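Long-range contacts in d-3-phosphoglycerate dehydrogenase oxidoreductase protein (Ralstonia solanacearum, PDB 3GG9), which probably oxidises 3-phosphoglycerate with NAD, as a member of the D-isomer specific 2-hydroxyacid dehydrogenase family: residues Ser2-Val7 with Asp26-Val31; Asp48-Val53 with Lys71-Ser76; Gln64-Leu69 with Glu92-Lys97; Gly98-Glu103 with Thr335-Ala340. All coordinates share one frame; numbering follows the deposited sequence. Where two conformers were deposited one is given.

Contact 1 of 4, residues Ser2-Val7 with Asp26-Val31; sequences SLKIAV and DHEVKV. Unlike the reference sequence in segment 2-7: L3 (reference Met).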
loop_
_atom_site.group_PDB
_atom_site.type_symbol
_atom_site.label_atom_id
_atom_site.label_comp_id
_atom_site.label_asym_id
_atom_site.label_seq_id
_atom_site.Cartn_x
_atom_site.Cartn_y
_atom_site.Cartn_z
ATOM N N SER A 2 -9.877 2.600 43.795
ATOM C CA SER A 2 -10.773 2.169 42.699
ATOM C C SER A 2 -11.487 3.376 42.069
ATOM O O SER A 2 -12.418 3.933 42.647
ATOM C CB SER A 2 -11.776 1.145 43.226
ATOM O OG SER A 2 -12.673 0.744 42.213
ATOM N N LEU A 3 -11.034 3.755 40.874
ATOM C CA LEU A 3 -11.531 4.919 40.152
ATOM C C LEU A 3 -12.564 4.544 39.104
ATOM O O LEU A 3 -12.588 3.417 38.589
ATOM C CB LEU A 3 -10.368 5.673 39.470
ATOM C CG LEU A 3 -9.194 6.207 40.310
ATOM C CD1 LEU A 3 -8.116 6.813 39.435
ATOM C CD2 LEU A 3 -9.645 7.238 41.330
ATOM N N LYS A 4 -13.425 5.509 38.804
ATOM C CA LYS A 4 -14.302 5.465 37.648
ATOM C C LYS A 4 -13.462 6.052 36.499
ATOM O O LYS A 4 -13.043 7.226 36.556
ATOM C CB LYS A 4 -15.537 6.313 37.939
ATOM C CG LYS A 4 -16.850 5.761 37.419
ATOM C CD LYS A 4 -17.291 6.463 36.144
ATOM C CE LYS A 4 -18.642 5.952 35.666
ATOM N NZ LYS A 4 -18.890 6.345 34.252
ATOM N N ILE A 5 -13.181 5.223 35.489
ATOM C CA ILE A 5 -12.307 5.592 34.369
ATOM C C ILE A 5 -13.084 5.572 33.059
ATOM O O ILE A 5 -13.898 4.674 32.828
ATOM C CB ILE A 5 -11.069 4.654 34.284
ATOM C CG1 ILE A 5 -10.226 4.795 35.542
ATOM C CG2 ILE A 5 -10.232 4.900 32.998
ATOM C CD1 ILE A 5 -9.111 3.792 35.672
ATOM N N ALA A 6 -12.876 6.594 32.227
ATOM C CA ALA A 6 -13.424 6.601 30.886
ATOM C C ALA A 6 -12.326 6.766 29.841
ATOM O O ALA A 6 -11.389 7.549 30.026
ATOM C CB ALA A 6 -14.464 7.680 30.730
ATOM N N VAL A 7 -12.460 5.998 28.758
ATOM C CA VAL A 7 -11.610 6.116 27.585
ATOM C C VAL A 7 -12.504 6.631 26.455
ATOM O O VAL A 7 -13.534 6.030 26.145
ATOM C CB VAL A 7 -11.027 4.754 27.128
ATOM C CG1 VAL A 7 -10.054 4.971 25.971
ATOM C CG2 VAL A 7 -10.342 3.995 28.283
ATOM N N ASP A 26 -8.567 -3.264 38.865
ATOM C CA ASP A 26 -9.072 -2.715 40.121
ATOM C C ASP A 26 -10.015 -1.520 39.927
ATOM O O ASP A 26 -10.418 -0.910 40.906
ATOM C CB ASP A 26 -7.893 -2.323 41.025
ATOM C CG ASP A 26 -8.322 -1.993 42.455
ATOM O OD1 ASP A 26 -9.226 -2.668 42.987
ATOM O OD2 ASP A 26 -7.778 -1.031 43.026
ATOM N N HIS A 27 -10.372 -1.191 38.681
ATOM C CA HIS A 27 -11.144 0.030 38.383
ATOM C C HIS A 27 -12.316 -0.270 37.513
ATOM O O HIS A 27 -12.361 -1.315 36.870
ATOM C CB HIS A 27 -10.259 1.074 37.709
ATOM C CG HIS A 27 -9.000 1.357 38.473
ATOM N ND1 HIS A 27 -8.962 2.212 39.554
ATOM C CD2 HIS A 27 -7.756 0.836 38.363
ATOM C CE1 HIS A 27 -7.743 2.226 40.060
ATOM N NE2 HIS A 27 -6.990 1.405 39.351
ATOM N N GLU A 28 -13.267 0.661 37.492
ATOM C CA GLU A 28 -14.427 0.576 36.621
ATOM C C GLU A 28 -14.155 1.420 35.364
ATOM O O GLU A 28 -13.956 2.635 35.457
ATOM C CB GLU A 28 -15.648 1.086 37.378
ATOM C CG GLU A 28 -16.956 1.063 36.624
ATOM C CD GLU A 28 -18.087 1.747 37.405
ATOM O OE1 GLU A 28 -18.941 2.398 36.766
ATOM O OE2 GLU A 28 -18.113 1.650 38.656
ATOM N N VAL A 29 -14.118 0.767 34.202
ATOM C CA VAL A 29 -13.720 1.411 32.934
ATOM C C VAL A 29 -14.853 1.380 31.925
ATOM O O VAL A 29 -15.429 0.325 31.657
ATOM C CB VAL A 29 -12.484 0.734 32.295
ATOM C CG1 VAL A 29 -11.958 1.557 31.098
ATOM C CG2 VAL A 29 -11.389 0.557 33.301
ATOM N N LYS A 30 -15.175 2.545 31.380
ATOM C CA LYS A 30 -16.106 2.649 30.274
ATOM C C LYS A 30 -15.339 3.145 29.047
ATOM O O LYS A 30 -14.647 4.153 29.106
ATOM C CB LYS A 30 -17.260 3.603 30.620
ATOM C CG LYS A 30 -18.344 3.717 29.537
ATOM C CD LYS A 30 -18.966 2.361 29.226
ATOM C CE LYS A 30 -19.471 2.270 27.795
ATOM N NZ LYS A 30 -20.824 2.865 27.630
ATOM N N VAL A 31 -15.450 2.420 27.941
ATOM C CA VAL A 31 -14.827 2.847 26.700
ATOM C C VAL A 31 -15.943 3.318 25.780
ATOM O O VAL A 31 -16.904 2.588 25.541
ATOM C CB VAL A 31 -14.044 1.710 26.019
ATOM C CG1 VAL A 31 -13.360 2.223 24.749
ATOM C CG2 VAL A 31 -13.008 1.071 26.977
HETATM O O HOH W 1 -8.994 -0.125 45.270
#

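Contact 2 of 4, residues Asp48-Val53 with Lys71-Ser76; sequences DVEALV and KLKIIS. Unlike the reference sequence in segment 48-53: L52 (reference Ile).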
loop_
_atom_site.group_PDB
_atom_site.type_symbol
_atom_site.label_atom_id
_atom_site.label_comp_id
_atom_site.label_asym_id
_atom_site.label_seq_id
_atom_site.Cartn_x
_atom_site.Cartn_y
_atom_site.Cartn_z
ATOM N N ASP A 48 -19.342 11.398 35.970
ATOM C CA ASP A 48 -18.888 10.683 37.166
ATOM C C ASP A 48 -17.433 10.230 37.140
ATOM O O ASP A 48 -16.968 9.624 38.109
ATOM C CB ASP A 48 -19.766 9.453 37.419
ATOM C CG ASP A 48 -21.228 9.806 37.638
ATOM O OD1 ASP A 48 -21.511 10.805 38.344
ATOM O OD2 ASP A 48 -22.092 9.071 37.110
ATOM N N VAL A 49 -16.703 10.494 36.059
ATOM C CA VAL A 49 -15.367 9.894 35.966
ATOM C C VAL A 49 -14.317 10.684 36.715
ATOM O O VAL A 49 -14.301 11.905 36.691
ATOM C CB VAL A 49 -14.926 9.507 34.494
ATOM C CG1 VAL A 49 -16.127 9.439 33.561
ATOM C CG2 VAL A 49 -13.828 10.403 33.940
ATOM N N GLU A 50 -13.443 9.963 37.398
ATOM C CA GLU A 50 -12.352 10.571 38.102
ATOM C C GLU A 50 -11.094 10.543 37.248
ATOM O O GLU A 50 -10.198 11.373 37.435
ATOM C CB GLU A 50 -12.122 9.831 39.418
ATOM C CG GLU A 50 -13.387 9.687 40.265
ATOM C CD GLU A 50 -13.310 8.509 41.209
ATOM O OE1 GLU A 50 -12.602 8.613 42.235
ATOM O OE2 GLU A 50 -13.954 7.478 40.921
ATOM N N ALA A 51 -11.012 9.589 36.320
ATOM C CA ALA A 51 -9.846 9.498 35.424
ATOM C C ALA A 51 -10.250 9.353 33.974
ATOM O O ALA A 51 -11.068 8.511 33.622
ATOM C CB ALA A 51 -8.891 8.372 35.842
ATOM N N LEU A 52 -9.655 10.180 33.127
ATOM C CA LEU A 52 -10.028 10.216 31.728
ATOM C C LEU A 52 -8.805 9.823 30.927
ATOM O O LEU A 52 -7.742 10.401 31.109
ATOM C CB LEU A 52 -10.482 11.629 31.364
ATOM C CG LEU A 52 -11.411 11.917 30.199
ATOM C CD1 LEU A 52 -12.641 11.024 30.189
ATOM C CD2 LEU A 52 -11.808 13.368 30.298
ATOM N N VAL A 53 -8.956 8.819 30.065
ATOM C CA VAL A 53 -7.909 8.457 29.125
ATOM C C VAL A 53 -8.259 9.012 27.739
ATOM O O VAL A 53 -9.331 8.724 27.187
ATOM C CB VAL A 53 -7.666 6.936 29.056
ATOM C CG1 VAL A 53 -6.540 6.605 28.035
ATOM C CG2 VAL A 53 -7.311 6.406 30.449
ATOM N N LYS A 71 -15.747 16.029 39.423
ATOM C CA LYS A 71 -15.133 14.796 39.937
ATOM C C LYS A 71 -13.788 14.422 39.304
ATOM O O LYS A 71 -13.112 13.505 39.787
ATOM C CB LYS A 71 -16.117 13.624 39.840
ATOM C CG LYS A 71 -17.513 13.964 40.326
ATOM C CD LYS A 71 -18.119 12.842 41.134
ATOM C CE LYS A 71 -19.424 13.283 41.783
ATOM N NZ LYS A 71 -19.269 14.563 42.542
ATOM N N LEU A 72 -13.395 15.125 38.237
ATOM C CA LEU A 72 -12.187 14.770 37.479
ATOM C C LEU A 72 -10.915 15.064 38.249
ATOM O O LEU A 72 -10.710 16.189 38.712
ATOM C CB LEU A 72 -12.142 15.507 36.134
ATOM C CG LEU A 72 -10.954 15.131 35.229
ATOM C CD1 LEU A 72 -11.011 13.643 34.844
ATOM C CD2 LEU A 72 -10.907 15.989 33.982
ATOM N N LYS A 73 -10.056 14.052 38.369
ATOM C CA LYS A 73 -8.788 14.182 39.083
ATOM C C LYS A 73 -7.566 13.991 38.185
ATOM O O LYS A 73 -6.513 14.591 38.426
ATOM C CB LYS A 73 -8.734 13.177 40.235
ATOM C CG LYS A 73 -9.785 13.419 41.317
ATOM C CD LYS A 73 -9.569 12.519 42.524
ATOM C CE LYS A 73 -10.390 11.248 42.439
ATOM N NZ LYS A 73 -10.890 10.858 43.785
ATOM N N ILE A 74 -7.707 13.134 37.173
ATOM C CA ILE A 74 -6.612 12.730 36.293
ATOM C C ILE A 74 -7.042 12.751 34.824
ATOM O O ILE A 74 -8.109 12.250 34.471
ATOM C CB ILE A 74 -6.137 11.286 36.648
ATOM C CG1 ILE A 74 -5.501 11.251 38.039
ATOM C CG2 ILE A 74 -5.165 10.743 35.594
ATOM C CD1 ILE A 74 -5.496 9.848 38.714
ATOM N N ILE A 75 -6.210 13.343 33.974
ATOM C CA ILE A 75 -6.270 13.098 32.540
ATOM C C ILE A 75 -4.991 12.362 32.174
ATOM O O ILE A 75 -3.880 12.843 32.457
ATOM C CB ILE A 75 -6.387 14.397 31.735
ATOM C CG1 ILE A 75 -7.723 15.079 32.034
ATOM C CG2 ILE A 75 -6.297 14.119 30.209
ATOM C CD1 ILE A 75 -7.702 16.565 31.717
ATOM N N SER A 76 -5.148 11.176 31.589
ATOM C CA SER A 76 -3.994 10.406 31.137
ATOM C C SER A 76 -3.942 10.379 29.612
ATOM O O SER A 76 -4.822 9.823 28.965
ATOM C CB SER A 76 -4.013 8.975 31.699
ATOM O OG SER A 76 -2.733 8.392 31.505
#

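Contact 3 of 4, residues Gln64-Leu69 with Glu92-Lys97; sequences QLLDRL and EACTDK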
loop_
_atom_site.group_PDB
_atom_site.type_symbol
_atom_site.label_atom_id
_atom_site.label_comp_id
_atom_site.label_asym_id
_atom_site.label_seq_id
_atom_site.Cartn_x
_atom_site.Cartn_y
_atom_site.Cartn_z
ATOM N N GLN A 64 -13.853 25.412 29.692
ATOM C CA GLN A 64 -15.311 25.319 29.766
ATOM C C GLN A 64 -15.794 23.893 30.042
ATOM O O GLN A 64 -16.848 23.698 30.658
ATOM C CB GLN A 64 -15.989 25.919 28.518
ATOM C CG GLN A 64 -15.071 26.205 27.317
ATOM C CD GLN A 64 -14.226 27.465 27.482
ATOM O OE1 GLN A 64 -13.012 27.441 27.266
ATOM N NE2 GLN A 64 -14.862 28.565 27.877
ATOM N N LEU A 65 -15.021 22.908 29.595
ATOM C CA LEU A 65 -15.316 21.522 29.901
ATOM C C LEU A 65 -14.957 21.234 31.352
ATOM O O LEU A 65 -15.767 20.665 32.082
ATOM C CB LEU A 65 -14.581 20.575 28.947
ATOM C CG LEU A 65 -14.791 19.079 29.203
ATOM C CD1 LEU A 65 -16.243 18.659 28.916
ATOM C CD2 LEU A 65 -13.768 18.267 28.396
ATOM N N LEU A 66 -13.761 21.655 31.768
ATOM C CA LEU A 66 -13.292 21.430 33.139
ATOM C C LEU A 66 -14.195 22.070 34.209
ATOM O O LEU A 66 -14.318 21.538 35.318
ATOM C CB LEU A 66 -11.844 21.885 33.296
ATOM C CG LEU A 66 -10.844 21.094 32.446
ATOM C CD1 LEU A 66 -9.558 21.869 32.266
ATOM C CD2 LEU A 66 -10.562 19.702 33.028
ATOM N N ASP A 67 -14.819 23.200 33.856
ATOM C CA ASP A 67 -15.834 23.869 34.686
ATOM C C ASP A 67 -17.032 22.973 34.963
ATOM O O ASP A 67 -17.667 23.086 36.010
ATOM C CB ASP A 67 -16.347 25.142 33.998
ATOM C CG ASP A 67 -15.324 26.264 33.979
ATOM O OD1 ASP A 67 -15.494 27.189 33.152
ATOM O OD2 ASP A 67 -14.357 26.230 34.770
ATOM N N ARG A 68 -17.339 22.090 34.017
ATOM C CA ARG A 68 -18.488 21.197 34.129
ATOM C C ARG A 68 -18.164 19.805 34.676
ATOM O O ARG A 68 -19.031 18.929 34.678
ATOM C CB ARG A 68 -19.168 21.062 32.778
ATOM C CG ARG A 68 -19.951 22.281 32.332
ATOM C CD ARG A 68 -20.799 21.911 31.118
ATOM N NE ARG A 68 -21.537 23.000 30.463
ATOM C CZ ARG A 68 -21.070 24.212 30.159
ATOM N NH1 ARG A 68 -19.819 24.580 30.433
ATOM N NH2 ARG A 68 -21.879 25.074 29.559
ATOM N N LEU A 69 -16.930 19.602 35.137
ATOM C CA LEU A 69 -16.503 18.280 35.614
ATOM C C LEU A 69 -15.877 18.298 37.016
ATOM O O LEU A 69 -14.653 18.223 37.156
ATOM C CB LEU A 69 -15.541 17.618 34.613
ATOM C CG LEU A 69 -15.997 17.258 33.192
ATOM C CD1 LEU A 69 -14.832 16.607 32.422
ATOM C CD2 LEU A 69 -17.234 16.359 33.201
ATOM N N GLU A 92 -3.070 24.979 31.886
ATOM C CA GLU A 92 -3.254 25.994 32.928
ATOM C C GLU A 92 -4.619 25.858 33.600
ATOM O O GLU A 92 -4.711 25.963 34.826
ATOM C CB GLU A 92 -3.052 27.408 32.364
ATOM C CG GLU A 92 -1.603 27.917 32.420
ATOM C CD GLU A 92 -0.596 26.940 31.827
ATOM O OE1 GLU A 92 -0.763 26.533 30.655
ATOM O OE2 GLU A 92 0.363 26.573 32.539
ATOM N N ALA A 93 -5.662 25.607 32.804
ATOM C CA ALA A 93 -6.995 25.353 33.358
ATOM C C ALA A 93 -7.037 24.076 34.196
ATOM O O ALA A 93 -7.724 24.039 35.221
ATOM C CB ALA A 93 -8.045 25.320 32.277
ATOM N N CYS A 94 -6.291 23.053 33.761
ATOM C CA CYS A 94 -6.138 21.800 34.509
ATOM C C CYS A 94 -5.445 22.052 35.842
ATOM O O CYS A 94 -5.911 21.594 36.881
ATOM C CB CYS A 94 -5.345 20.757 33.700
ATOM S SG CYS A 94 -6.280 20.010 32.344
ATOM N N THR A 95 -4.340 22.793 35.789
ATOM C CA THR A 95 -3.574 23.172 36.968
ATOM C C THR A 95 -4.437 23.964 37.968
ATOM O O THR A 95 -4.333 23.740 39.173
ATOM C CB THR A 95 -2.305 23.953 36.570
ATOM O OG1 THR A 95 -1.505 23.145 35.697
ATOM C CG2 THR A 95 -1.484 24.318 37.786
ATOM N N ASP A 96 -5.310 24.838 37.451
ATOM C CA ASP A 96 -6.278 25.606 38.258
ATOM C C ASP A 96 -7.265 24.728 39.026
ATOM O O ASP A 96 -7.624 25.040 40.169
ATOM C CB ASP A 96 -7.071 26.590 37.378
ATOM C CG ASP A 96 -6.257 27.809 36.966
ATOM O OD1 ASP A 96 -5.150 28.018 37.514
ATOM O OD2 ASP A 96 -6.723 28.562 36.080
ATOM N N LYS A 97 -7.704 23.637 38.396
ATOM C CA LYS A 97 -8.643 22.708 39.024
ATOM C C LYS A 97 -7.924 21.642 39.850
ATOM O O LYS A 97 -8.569 20.828 40.507
ATOM C CB LYS A 97 -9.541 22.035 37.978
ATOM C CG LYS A 97 -10.325 22.991 37.069
ATOM C CD LYS A 97 -11.610 23.502 37.716
ATOM C CE LYS A 97 -12.492 24.214 36.694
ATOM N NZ LYS A 97 -11.833 25.398 36.066
#

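Contact 4 of 4, residues Gly98-Glu103 with Thr335-Ala340; sequences GVVVLE and TALAPA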
loop_
_atom_site.group_PDB
_atom_site.type_symbol
_atom_site.label_atom_id
_atom_site.label_comp_id
_atom_site.label_asym_id
_atom_site.label_seq_id
_atom_site.Cartn_x
_atom_site.Cartn_y
_atom_site.Cartn_z
ATOM N N GLY A 98 -6.597 21.644 39.822
ATOM C CA GLY A 98 -5.822 20.580 40.457
ATOM C C GLY A 98 -6.050 19.233 39.774
ATOM O O GLY A 98 -6.089 18.198 40.435
ATOM N N VAL A 99 -6.234 19.268 38.454
ATOM C CA VAL A 99 -6.345 18.067 37.616
ATOM C C VAL A 99 -4.969 17.775 37.032
ATOM O O VAL A 99 -4.425 18.613 36.300
ATOM C CB VAL A 99 -7.382 18.272 36.483
ATOM C CG1 VAL A 99 -7.346 17.107 35.472
ATOM C CG2 VAL A 99 -8.774 18.407 37.075
ATOM N N VAL A 100 -4.386 16.619 37.377
ATOM C CA VAL A 100 -3.073 16.278 36.835
ATOM C C VAL A 100 -3.176 15.696 35.434
ATOM O O VAL A 100 -4.050 14.878 35.149
ATOM C CB VAL A 100 -2.194 15.368 37.769
ATOM C CG1 VAL A 100 -1.813 16.121 39.029
ATOM C CG2 VAL A 100 -2.879 14.056 38.100
ATOM N N VAL A 101 -2.295 16.153 34.555
ATOM C CA VAL A 101 -2.225 15.627 33.201
ATOM C C VAL A 101 -1.014 14.717 33.114
ATOM O O VAL A 101 0.116 15.135 33.376
ATOM C CB VAL A 101 -2.185 16.745 32.145
ATOM C CG1 VAL A 101 -1.957 16.158 30.747
ATOM C CG2 VAL A 101 -3.497 17.543 32.182
ATOM N N LEU A 102 -1.260 13.455 32.769
ATOM C CA LEU A 102 -0.192 12.464 32.706
ATOM C C LEU A 102 0.256 12.304 31.262
ATOM O O LEU A 102 -0.575 12.264 30.358
ATOM C CB LEU A 102 -0.652 11.126 33.292
ATOM C CG LEU A 102 -1.373 11.185 34.649
ATOM C CD1 LEU A 102 -1.589 9.809 35.201
ATOM C CD2 LEU A 102 -0.638 12.040 35.658
ATOM N N GLU A 103 1.566 12.252 31.054
ATOM C CA GLU A 103 2.130 12.249 29.710
ATOM C C GLU A 103 2.640 10.867 29.392
ATOM O O GLU A 103 3.359 10.252 30.198
ATOM C CB GLU A 103 3.263 13.276 29.587
ATOM C CG GLU A 103 3.938 13.308 28.212
ATOM C CD GLU A 103 4.759 14.555 27.969
ATOM O OE1 GLU A 103 4.761 15.044 26.811
ATOM O OE2 GLU A 103 5.399 15.047 28.928
ATOM N N THR A 335 2.648 21.531 39.143
ATOM C CA THR A 335 2.111 22.555 40.051
ATOM C C THR A 335 0.607 22.388 40.328
ATOM O O THR A 335 0.028 23.165 41.084
ATOM C CB THR A 335 2.449 24.012 39.597
ATOM O OG1 THR A 335 1.765 24.326 38.382
ATOM C CG2 THR A 335 3.957 24.196 39.393
ATOM N N ALA A 336 -0.013 21.376 39.720
ATOM C CA ALA A 336 -1.382 20.973 40.054
ATOM C C ALA A 336 -1.423 20.076 41.293
ATOM O O ALA A 336 -2.499 19.781 41.814
ATOM C CB ALA A 336 -2.028 20.258 38.872
ATOM N N LEU A 337 -0.254 19.621 41.742
ATOM C CA LEU A 337 -0.155 18.771 42.926
ATOM C C LEU A 337 -0.154 19.604 44.213
ATOM O O LEU A 337 -0.435 19.090 45.302
ATOM C CB LEU A 337 1.101 17.899 42.859
ATOM C CG LEU A 337 1.147 16.791 41.798
ATOM C CD1 LEU A 337 2.581 16.305 41.596
ATOM C CD2 LEU A 337 0.238 15.642 42.182
ATOM N N ALA A 338 0.161 20.890 44.068
ATOM C CA ALA A 338 0.177 21.846 45.170
ATOM C C ALA A 338 -1.233 22.056 45.747
ATOM O O ALA A 338 -2.223 21.866 45.026
ATOM C CB ALA A 338 0.774 23.168 44.689
ATOM N N PRO A 339 -1.331 22.407 47.056
ATOM C CA PRO A 339 -2.634 22.726 47.664
ATOM C C PRO A 339 -3.264 23.984 47.077
ATOM O O PRO A 339 -2.541 24.902 46.679
ATOM C CB PRO A 339 -2.287 22.950 49.140
ATOM C CG PRO A 339 -0.843 23.320 49.142
ATOM C CD PRO A 339 -0.240 22.498 48.048
ATOM N N ALA A 340 -4.600 24.017 47.049
ATOM C CA ALA A 340 -5.385 25.114 46.457
ATOM C C ALA A 340 -5.001 26.524 46.932
ATOM O O ALA A 340 -5.235 27.504 46.221
ATOM C CB ALA A 340 -6.879 24.866 46.664
#

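Contact 1 of 4, residues Ser2-Val7 with Asp26-Val31
Two parallel strands, 4-7 and 28-31, form one border of a five-stranded sheet, with I5 reaching across to both neighbours of V29. I5 N gives to E28 O at 2.7 Å, and I5 O takes K30 N; E28 N to L3 O and V7 N to K30 O carry the ladder on either way. On the face of I5 and V7, V7 CG2 rests on V29 CG1 at 4.1 Å and on V31 CG2 at 4.2 Å. The strand order 2-1-3-4-5 is that of the flavodoxin-like substrate-binding domain of this family, and 28-31 is one of its two edge strands.

Before the strands begin, a side chain takes over as acceptor. L3 N donates to H27 ND1 (2.9 Å, 177° at the hydrogen), meeting the edge of the ring about in its plane. With H27 CG beside its own backbone N (chi1 -53°), the ring edge faces L3. I5 CD1 comes in obliquely against H27 CB at 3.6 Å, and helix 306-324 covers H27 through L321 and L324. At the solvent end S2 OG donates to D26 O at 3.1 Å, while a water bridges S2 N and D26 OD2.

Contact 2 of 4, residues Asp48-Val53 with Lys71-Ser76
E50 O is the hub where the two segments first join: it accepts from K73 N at 2.8 Å and from I74 N at 3.1 Å. The second donor comes in almost straight onto the carbonyl, while the first is well off that line and tilted from its plane. From here inward the packing is tight. L52 N bonds to I74 O, and S76 N closes on L52 O at 2.7 Å in a nearly straight bond (171° at the hydrogen). L72 sends CD1 back over the junction, within 3.5 Å of E50 O and 4.1 Å of L52 CB, because its CG stands opposite the backbone N (chi1 -176°). On the other face A51 CB meets I74 CB at 4.1 Å, and helix 306-324 closes over this side, taking the S76 OG bond at A316 O.

The solvent side is looser. The side chains of E50 and K73 leave the junction together and end in a salt bridge, K73 NZ to E50 OE1, 3.2 Å, whose hydrogen bond is weak. The other carboxylate oxygen, E50 OE2, is held by K4 N of the neighbouring strand, which steadies the group. With helix 63-66 between them, these adjacent parallel strands make a beta-alpha-beta crossover of the flavodoxin-like domain.

Contact 3 of 4, residues Gln64-Leu69 with Glu92-Lys97
L66 makes the apolar half of this meeting between helix 63-66, with the turn after it, and helix 91-97. Its CD1 rests against two side chains of the second helix, 3.8 Å from A93 CB and 3.8 Å from C94 SG. A93 presents its CB directly to L66, whereas the CB of C94 is turned off and SG alone reaches the leucine. L72 and I75 lie next to this cluster, L72 against L66 and I75 against C94, so the leucine sits in the layer between helices and sheet.

The ionic half belongs to D67 and K97. K97 NZ donates to D67 OD2 at 3.0 Å, meeting the oxygen nearly in line with its C-O bond, and the two side chains cross at about a right angle. Bends at chi2 (-82°) and chi4 (-60°) fold the lysine over the turn, which brings CE to 3.5 Å from L66 O. A second salt bridge between the same two helices, D96 OD2 with R63 NH1, stands nearby.

Backbone bonds set the shape that makes this possible. L66 to L69 is a type I turn, with L69 N 3.3 Å from L66 O, and R68 N returns to L65 O. K97, in the last turn of its helix, bonds through its N to A93 O.

The chemistry thus divides by depth: a methyl-and-sulfur contact inside, with the charge pair outside. D67 is exposed, and solvent probably weakens the attraction, so the bridge is likely to add modestly to what the buried leucine provides.

Contact 4 of 4, residues Gly98-Glu103 with Thr335-Ala340
V99 O takes a hydrogen bond from N333 ND2 while A336 CB approaches it to 3.9 Å. The same asparagine accepts V101 N through OD1, so one side-chain amide engages the backbone at V99, just before strand 100-102, and at V101 within it. This is the last strand of the five-stranded parallel sheet of the flavodoxin-like domain: V100 and L102 pair with strand 74-77 on one side, and the C-terminal tail, returning after helix 306-324, runs along the other, where V101 also shares a backbone bond with A332.

Just ahead of the strand, helix 91-97 ends in a Schellman motif at G98, whose positive phi (65°) turns the chain out of the helix and toward the strand. The tail passes G98 here, A336 O 3.7 Å and A336 CB 4.1 Å from G98 CA. A336 points its methyl into the corner formed by G98, V99 and V100, and V100 CG1 is 4.1 Å from A336 CB. Buried here, the alanine fills the angle between helix end and strand.

L337 covers the outer flank. It is exposed, and its side chain crosses that of V100 at about a right angle. Placed beside its own backbone N (chi1 -66°), V100 CG1 meets the leucine's branched end: L337 CD2 lies 3.8 Å from it and L337 CG 4.1 Å.

From the N terminus, contact 1 closes the first loop by laying strand 28-31 beside strand 4-7. Contact 2 opens later and joins the next two strands; it meets contact 1 through backbone pairing of 4-7 with 51-54. Contact 3 starts inside the span of contact 2 and ends beyond it, so those two cross, and they touch where the helices lie on the sheet. Contact 4 follows directly after contact 3 and closes by far the longest loop, which takes in the family's NAD-binding region before the tail returns to the edge strand 100-102. Contacts 1, 2 and 4 share one sheet.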